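Nrps/pks (PDB 4OPE) is a ketosynthase domain of an "AT-less" type I polyketide synthase and probably catalyses a carbon-carbon bond-forming condensation in oxazolomycin biosynthesis. Local coordinates at residues P443-E446 and P447-C451; A74-P78 and M79-M83. All coordinates share one frame; numbering follows the deposited sequence. Where two conformers were deposited one is given.

Interaction 1 (P443-E446 and P447-C451)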
ATOM      1  N   PRO A 443     -38.598 -21.036   4.132  1.00 80.41           N
ATOM      2  CA  PRO A 443     -39.844 -20.374   3.707  1.00 83.10           C
ATOM      3  C   PRO A 443     -40.088 -19.049   4.420  1.00 77.91           C
ATOM      4  O   PRO A 443     -39.768 -18.915   5.594  1.00 76.49           O
ATOM      5  CB  PRO A 443     -40.945 -21.409   4.056  1.00 83.30           C
ATOM      6  CG  PRO A 443     -40.244 -22.540   4.791  1.00 84.45           C
ATOM      7  CD  PRO A 443     -38.843 -22.091   5.130  1.00 82.17           C
ATOM      8  N   ALA A 444     -40.669 -18.089   3.712  1.00 77.51           N
ATOM      9  CA  ALA A 444     -40.795 -16.730   4.236  1.00 82.50           C
ATOM     10  C   ALA A 444     -41.786 -16.638   5.377  1.00 80.36           C
ATOM     11  O   ALA A 444     -42.763 -17.376   5.441  1.00 81.76           O
ATOM     12  CB  ALA A 444     -41.201 -15.747   3.141  1.00 83.38           C
ATOM     13  N   GLN A 445     -41.510 -15.698   6.260  1.00 75.07           N
ATOM     14  CA  GLN A 445     -42.415 -15.291   7.308  1.00 77.31           C
ATOM     15  C   GLN A 445     -43.697 -14.678   6.674  1.00 73.18           C
ATOM     16  O   GLN A 445     -43.629 -14.095   5.583  1.00 71.37           O
ATOM     17  CB  GLN A 445     -41.654 -14.282   8.182  1.00 81.13           C
ATOM     18  CG  GLN A 445     -42.271 -13.969   9.531  1.00 91.03           C
ATOM     19  CD  GLN A 445     -41.799 -12.622  10.050  1.00101.64           C
ATOM     20  OE1 GLN A 445     -42.602 -11.820  10.549  1.00104.13           O
ATOM     21  NE2 GLN A 445     -40.493 -12.350   9.908  1.00106.31           N
ATOM     22  N   GLU A 446     -44.854 -14.840   7.335  1.00 69.85           N
ATOM     23  CA  GLU A 446     -46.133 -14.288   6.848  1.00 69.43           C
ATOM     24  C   GLU A 446     -46.415 -12.975   7.563  1.00 61.77           C
ATOM     25  O   GLU A 446     -45.943 -12.758   8.668  1.00 62.15           O
ATOM     26  CB  GLU A 446     -47.326 -15.259   7.062  1.00 74.53           C
ATOM     27  CG  GLU A 446     -47.459 -16.400   6.038  1.00 80.92           C
ATOM     28  CD  GLU A 446     -48.461 -16.153   4.885  1.00 86.06           C
ATOM     29  OE1 GLU A 446     -48.355 -15.148   4.134  1.00 88.00           O
ATOM     30  OE2 GLU A 446     -49.352 -17.010   4.690  1.00 88.31           O
ATOM     31  N   PRO A 447     -47.197 -12.096   6.933  1.00 54.49           N
ATOM     32  CA  PRO A 447     -47.472 -10.823   7.555  1.00 51.24           C
ATOM     33  C   PRO A 447     -48.196 -10.948   8.895  1.00 50.02           C
ATOM     34  O   PRO A 447     -48.634 -12.011   9.276  1.00 50.91           O
ATOM     35  CB  PRO A 447     -48.371 -10.099   6.522  1.00 53.60           C
ATOM     36  CG  PRO A 447     -48.882 -11.160   5.615  1.00 54.79           C
ATOM     37  CD  PRO A 447     -47.770 -12.179   5.577  1.00 54.43           C
ATOM     38  N   PRO A 448     -48.294  -9.856   9.622  1.00 47.60           N
ATOM     39  CA  PRO A 448     -47.632  -8.613   9.297  1.00 46.47           C
ATOM     40  C   PRO A 448     -46.134  -8.639   9.670  1.00 46.53           C
ATOM     41  O   PRO A 448     -45.590  -9.650  10.194  1.00 45.28           O
ATOM     42  CB  PRO A 448     -48.399  -7.598  10.112  1.00 48.32           C
ATOM     43  CG  PRO A 448     -48.779  -8.368  11.340  1.00 51.01           C
ATOM     44  CD  PRO A 448     -49.098  -9.756  10.839  1.00 49.63           C
ATOM     45  N   TYR A 449     -45.470  -7.549   9.312  1.00 43.07           N
ATOM     46  CA  TYR A 449     -44.075  -7.455   9.460  1.00 42.32           C
ATOM     47  C   TYR A 449     -43.861  -6.136  10.124  1.00 43.54           C
ATOM     48  O   TYR A 449     -44.740  -5.265  10.091  1.00 41.55           O
ATOM     49  CB  TYR A 449     -43.365  -7.473   8.113  1.00 42.96           C
ATOM     50  CG  TYR A 449     -43.660  -8.649   7.213  1.00 43.60           C
ATOM     51  CD1 TYR A 449     -43.119  -9.898   7.444  1.00 43.04           C
ATOM     52  CD2 TYR A 449     -44.438  -8.483   6.060  1.00 48.24           C
ATOM     53  CE1 TYR A 449     -43.391 -10.960   6.585  1.00 44.47           C
ATOM     54  CE2 TYR A 449     -44.703  -9.546   5.196  1.00 46.26           C
ATOM     55  CZ  TYR A 449     -44.193 -10.779   5.478  1.00 45.42           C
ATOM     56  OH  TYR A 449     -44.469 -11.821   4.619  1.00 49.56           O
ATOM     57  N   VAL A 450     -42.685  -5.995  10.730  1.00 43.98           N
ATOM     58  CA  VAL A 450     -42.304  -4.717  11.304  1.00 44.11           C
ATOM     59  C   VAL A 450     -41.241  -4.117  10.441  1.00 41.14           C
ATOM     60  O   VAL A 450     -40.315  -4.818  10.042  1.00 43.62           O
ATOM     61  CB  VAL A 450     -41.771  -4.848  12.737  1.00 46.09           C
ATOM     62  CG1 VAL A 450     -40.573  -5.770  12.796  1.00 48.09           C
ATOM     63  CG2 VAL A 450     -41.425  -3.479  13.289  1.00 44.52           C
ATOM     64  N   CYS A 451     -41.403  -2.840  10.129  1.00 37.92           N
ATOM     65  CA  CYS A 451     -40.381  -2.072   9.485  1.00 38.00           C
ATOM     66  C   CYS A 451     -39.757  -1.204  10.535  1.00 38.97           C
ATOM     67  O   CYS A 451     -40.392  -0.312  11.077  1.00 44.28           O
ATOM     68  CB  CYS A 451     -40.968  -1.161   8.424  1.00 40.06           C
ATOM     69  SG  CYS A 451     -39.895   0.216   7.896  1.00 38.83           S
TER
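Y449 reaches back round a proline-rich turn to Q445. Its OH donates a hydrogen bond to Q445 O (2.6 Å). The carbonyl O lies at the ring edge, near the ring plane, while the donor is tilted 31° from the carbonyl plane. The ring can reach because CG of Y449 sits beside its own backbone N, anti to the carbonyl carbon (chi1 -55°). The Q445 side chain is extended and runs alongside the ring in the opposite direction. Its OE1 ends 3.7 Å from Y449 CD1, with the amide plane 64° from the ring plane, so this is loose contact and not a stack. P447 comes over one face of the ring, its CA 3.8 Å above the plane and toward the rim. The cis peptide before P448 turns the chain here. E446 bends at chi2, and its OE1 lies 3.4 Å from P447 CD. The turn leads into strand 449-455, an outer strand of a three-stranded antiparallel sheet that probably corresponds to the KS-to-AT linker region of related synthases. Y449 pairs by backbone with F502 and packs on helix 481-488 at P481, A482 and A485. P448 touches A541 of helix 541-550.

Interaction 2 (A74-P78 and M79-M83); sequences ASFDP and MFFRM
The backbone coils once between D77 and M83, with F81 N bonded to D77 O (3.3 Å) and M83 N to P78 O (3.0 Å). It contains a type I turn from M79 to R82. The second bond, the weak R82 N to M79 O bond and the left-handed backbone of R82 together form a Schellman motif. This turn follows strand 75-76 in the N-terminal half of the thiolase-type fold. D77 leans its carboxylate forward over the turn, with CG anti to the backbone N (chi1 -171°). OD1 accepts F80 N at 3.3 Å, a bond that arrives from above the carboxylate plane. OD2 is held by A571 N from the C-terminal part of the chain. An alanine here would remove both acceptors and would probably leave F80 N and A571 N without these partners, weakening the tie between the turn and the C-terminal segment. The F76 and F81 rings are parallel but slid apart, with centroids 5.4 Å apart. They touch where F76 CZ meets F81 CD2 (3.5 Å). F80 CD1 lies over the centre of the F81 ring. Helix 93-108 packs against F76 through R96, L99 and Q100. M83 makes a Met-aromatic contact with F76: its selenium atom SE sits at the ring edge, 3.7 Å from CE2.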
ATOM      1  N   ALA A  74     -17.204  17.777  -1.108  1.00 47.64           N
ATOM      2  CA  ALA A  74     -16.953  18.525   0.141  1.00 47.32           C
ATOM      3  C   ALA A  74     -17.761  18.011   1.316  1.00 44.85           C
ATOM      4  O   ALA A  74     -17.354  18.160   2.443  1.00 45.68           O
ATOM      5  CB  ALA A  74     -17.256  19.985  -0.059  1.00 47.73           C
ATOM      6  N   SER A  75     -18.887  17.383   1.042  1.00 44.22           N
ATOM      7  CA  SER A  75     -19.816  16.986   2.088  1.00 45.98           C
ATOM      8  C   SER A  75     -19.392  15.812   2.926  1.00 41.10           C
ATOM      9  O   SER A  75     -18.923  14.809   2.436  1.00 37.93           O
ATOM     10  CB  SER A  75     -21.188  16.697   1.498  1.00 48.02           C
ATOM     11  OG  SER A  75     -21.722  17.937   1.089  1.00 51.70           O
ATOM     12  N   PHE A  76     -19.587  15.995   4.215  1.00 41.78           N
ATOM     13  CA  PHE A  76     -19.233  15.037   5.211  1.00 41.66           C
ATOM     14  C   PHE A  76     -20.168  15.217   6.418  1.00 43.35           C
ATOM     15  O   PHE A  76     -20.775  16.298   6.583  1.00 41.74           O
ATOM     16  CB  PHE A  76     -17.778  15.253   5.630  1.00 40.19           C
ATOM     17  CG  PHE A  76     -17.213  14.136   6.445  1.00 38.47           C
ATOM     18  CD1 PHE A  76     -17.454  12.815   6.109  1.00 38.01           C
ATOM     19  CD2 PHE A  76     -16.484  14.408   7.557  1.00 39.29           C
ATOM     20  CE1 PHE A  76     -16.946  11.781   6.872  1.00 39.25           C
ATOM     21  CE2 PHE A  76     -15.940  13.388   8.327  1.00 42.03           C
ATOM     22  CZ  PHE A  76     -16.152  12.061   7.970  1.00 40.91           C
ATOM     23  N   ASP A  77     -20.280  14.146   7.213  1.00 41.85           N
ATOM     24  CA  ASP A  77     -21.031  14.096   8.463  1.00 43.50           C
ATOM     25  C   ASP A  77     -20.011  13.840   9.594  1.00 42.53           C
ATOM     26  O   ASP A  77     -19.867  12.707  10.102  1.00 38.02           O
ATOM     27  CB  ASP A  77     -22.078  12.983   8.361  1.00 44.83           C
ATOM     28  CG  ASP A  77     -23.064  12.966   9.507  1.00 47.99           C
ATOM     29  OD1 ASP A  77     -22.815  13.683  10.490  1.00 50.91           O
ATOM     30  OD2 ASP A  77     -24.103  12.224   9.411  1.00 45.80           O
ATOM     31  N   PRO A  78     -19.292  14.900   9.990  1.00 40.84           N
ATOM     32  CA  PRO A  78     -18.197  14.744  10.973  1.00 41.81           C
ATOM     33  C   PRO A  78     -18.699  14.287  12.353  1.00 44.69           C
ATOM     34  O   PRO A  78     -17.992  13.533  13.072  1.00 42.49           O
ATOM     35  CB  PRO A  78     -17.584  16.143  11.077  1.00 40.54           C
ATOM     36  CG  PRO A  78     -18.561  17.066  10.417  1.00 41.38           C
ATOM     37  CD  PRO A  78     -19.427  16.275   9.483  1.00 39.95           C
HETATM   38  N   MSE A  79     -19.899  14.747  12.710  1.00 44.61           N
HETATM   39  CA  MSE A  79     -20.465  14.447  14.019  1.00 47.20           C
HETATM   40  C   MSE A  79     -20.724  12.969  14.079  1.00 47.10           C
HETATM   41  O   MSE A  79     -20.619  12.366  15.149  1.00 49.28           O
HETATM   42  CB  MSE A  79     -21.735  15.232  14.339  1.00 48.04           C
HETATM   43  CG  MSE A  79     -21.569  16.757  14.431  1.00 53.74           C
HETATM   44 SE   MSE A  79     -20.171  17.411  15.694  0.57 59.53          SE
HETATM   45  CE  MSE A  79     -19.387  18.800  14.520  1.00 60.74           C
ATOM     46  N   PHE A  80     -21.060  12.371  12.937  1.00 44.76           N
ATOM     47  CA  PHE A  80     -21.401  10.956  12.887  1.00 43.62           C
ATOM     48  C   PHE A  80     -20.141  10.227  13.193  1.00 40.63           C
ATOM     49  O   PHE A  80     -20.115   9.311  14.018  1.00 44.65           O
ATOM     50  CB  PHE A  80     -21.989  10.533  11.507  1.00 42.55           C
ATOM     51  CG  PHE A  80     -22.390   9.088  11.422  1.00 40.75           C
ATOM     52  CD1 PHE A  80     -21.440   8.087  11.303  1.00 41.15           C
ATOM     53  CD2 PHE A  80     -23.717   8.730  11.446  1.00 42.61           C
ATOM     54  CE1 PHE A  80     -21.801   6.753  11.215  1.00 41.23           C
ATOM     55  CE2 PHE A  80     -24.098   7.398  11.353  1.00 43.53           C
ATOM     56  CZ  PHE A  80     -23.136   6.402  11.240  1.00 42.31           C
ATOM     57  N   PHE A  81     -19.087  10.669  12.560  1.00 39.98           N
ATOM     58  CA  PHE A  81     -17.788  10.025  12.738  1.00 41.56           C
ATOM     59  C   PHE A  81     -16.913  10.540  13.872  1.00 42.97           C
ATOM     60  O   PHE A  81     -15.748  10.269  13.859  1.00 42.29           O
ATOM     61  CB  PHE A  81     -17.032  10.040  11.411  1.00 39.80           C
ATOM     62  CG  PHE A  81     -17.712   9.224  10.362  1.00 36.91           C
ATOM     63  CD1 PHE A  81     -17.675   7.834  10.426  1.00 36.90           C
ATOM     64  CD2 PHE A  81     -18.432   9.828   9.376  1.00 34.39           C
ATOM     65  CE1 PHE A  81     -18.323   7.066   9.475  1.00 35.96           C
ATOM     66  CE2 PHE A  81     -19.064   9.074   8.432  1.00 35.45           C
ATOM     67  CZ  PHE A  81     -19.021   7.693   8.472  1.00 34.29           C
ATOM     68  N   ARG A  82     -17.490  11.263  14.834  1.00 46.37           N
ATOM     69  CA  ARG A  82     -16.783  11.701  16.036  0.50 47.67           C
ATOM     70  C   ARG A  82     -15.523  12.499  15.729  1.00 48.24           C
ATOM     71  O   ARG A  82     -14.433  12.225  16.232  1.00 48.87           O
ATOM     72  CB  ARG A  82     -16.462  10.505  16.951  0.50 49.06           C
ATOM     73  CG  ARG A  82     -17.700   9.783  17.463  0.50 49.92           C
ATOM     74  CD  ARG A  82     -17.398   8.945  18.705  0.50 51.10           C
ATOM     75  NE  ARG A  82     -18.516   8.065  19.040  0.50 49.63           N
ATOM     76  CZ  ARG A  82     -19.442   8.360  19.932  0.50 48.89           C
ATOM     77  NH1 ARG A  82     -20.447   7.524  20.157  0.50 47.33           N
ATOM     78  NH2 ARG A  82     -19.349   9.500  20.597  0.50 50.77           N
HETATM   79  N   MSE A  83     -15.672  13.505  14.904  1.00 49.37           N
HETATM   80  CA  MSE A  83     -14.546  14.352  14.603  1.00 49.36           C
HETATM   81  C   MSE A  83     -15.104  15.741  14.513  1.00 48.66           C
HETATM   82  O   MSE A  83     -16.271  15.960  14.250  1.00 48.64           O
HETATM   83  CB  MSE A  83     -13.785  13.759  13.404  1.00 50.60           C
HETATM   84  CG  MSE A  83     -13.963  14.508  12.083  1.00 54.60           C
HETATM   85 SE   MSE A  83     -12.932  13.779  10.526  0.68 58.89          SE
HETATM   86  CE  MSE A  83     -12.915  11.879  10.988  1.00 49.09           C
TER

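The chain meets interaction 2 first. Residues 77-83 close a short turn between strand 75-76 and helix 85-90, within the N-terminal part of the ketosynthase fold. Interaction 1 comes much later, where residues 443-451 lead from strand 427-434, the last strand of the large mixed sheet in chain order, into the small three-stranded one. The two lie in series; neither nests in nor crosses the other. The centres of interactions 1 and 2 are about 35 Å apart, and their nearest atoms about 18 Å apart. The C-terminal part of the chain passes both. P557 touches Q445, and strand 573-574 then pairs with strand 75-76. M79 also touches R456, just past the strand that interaction 1 starts.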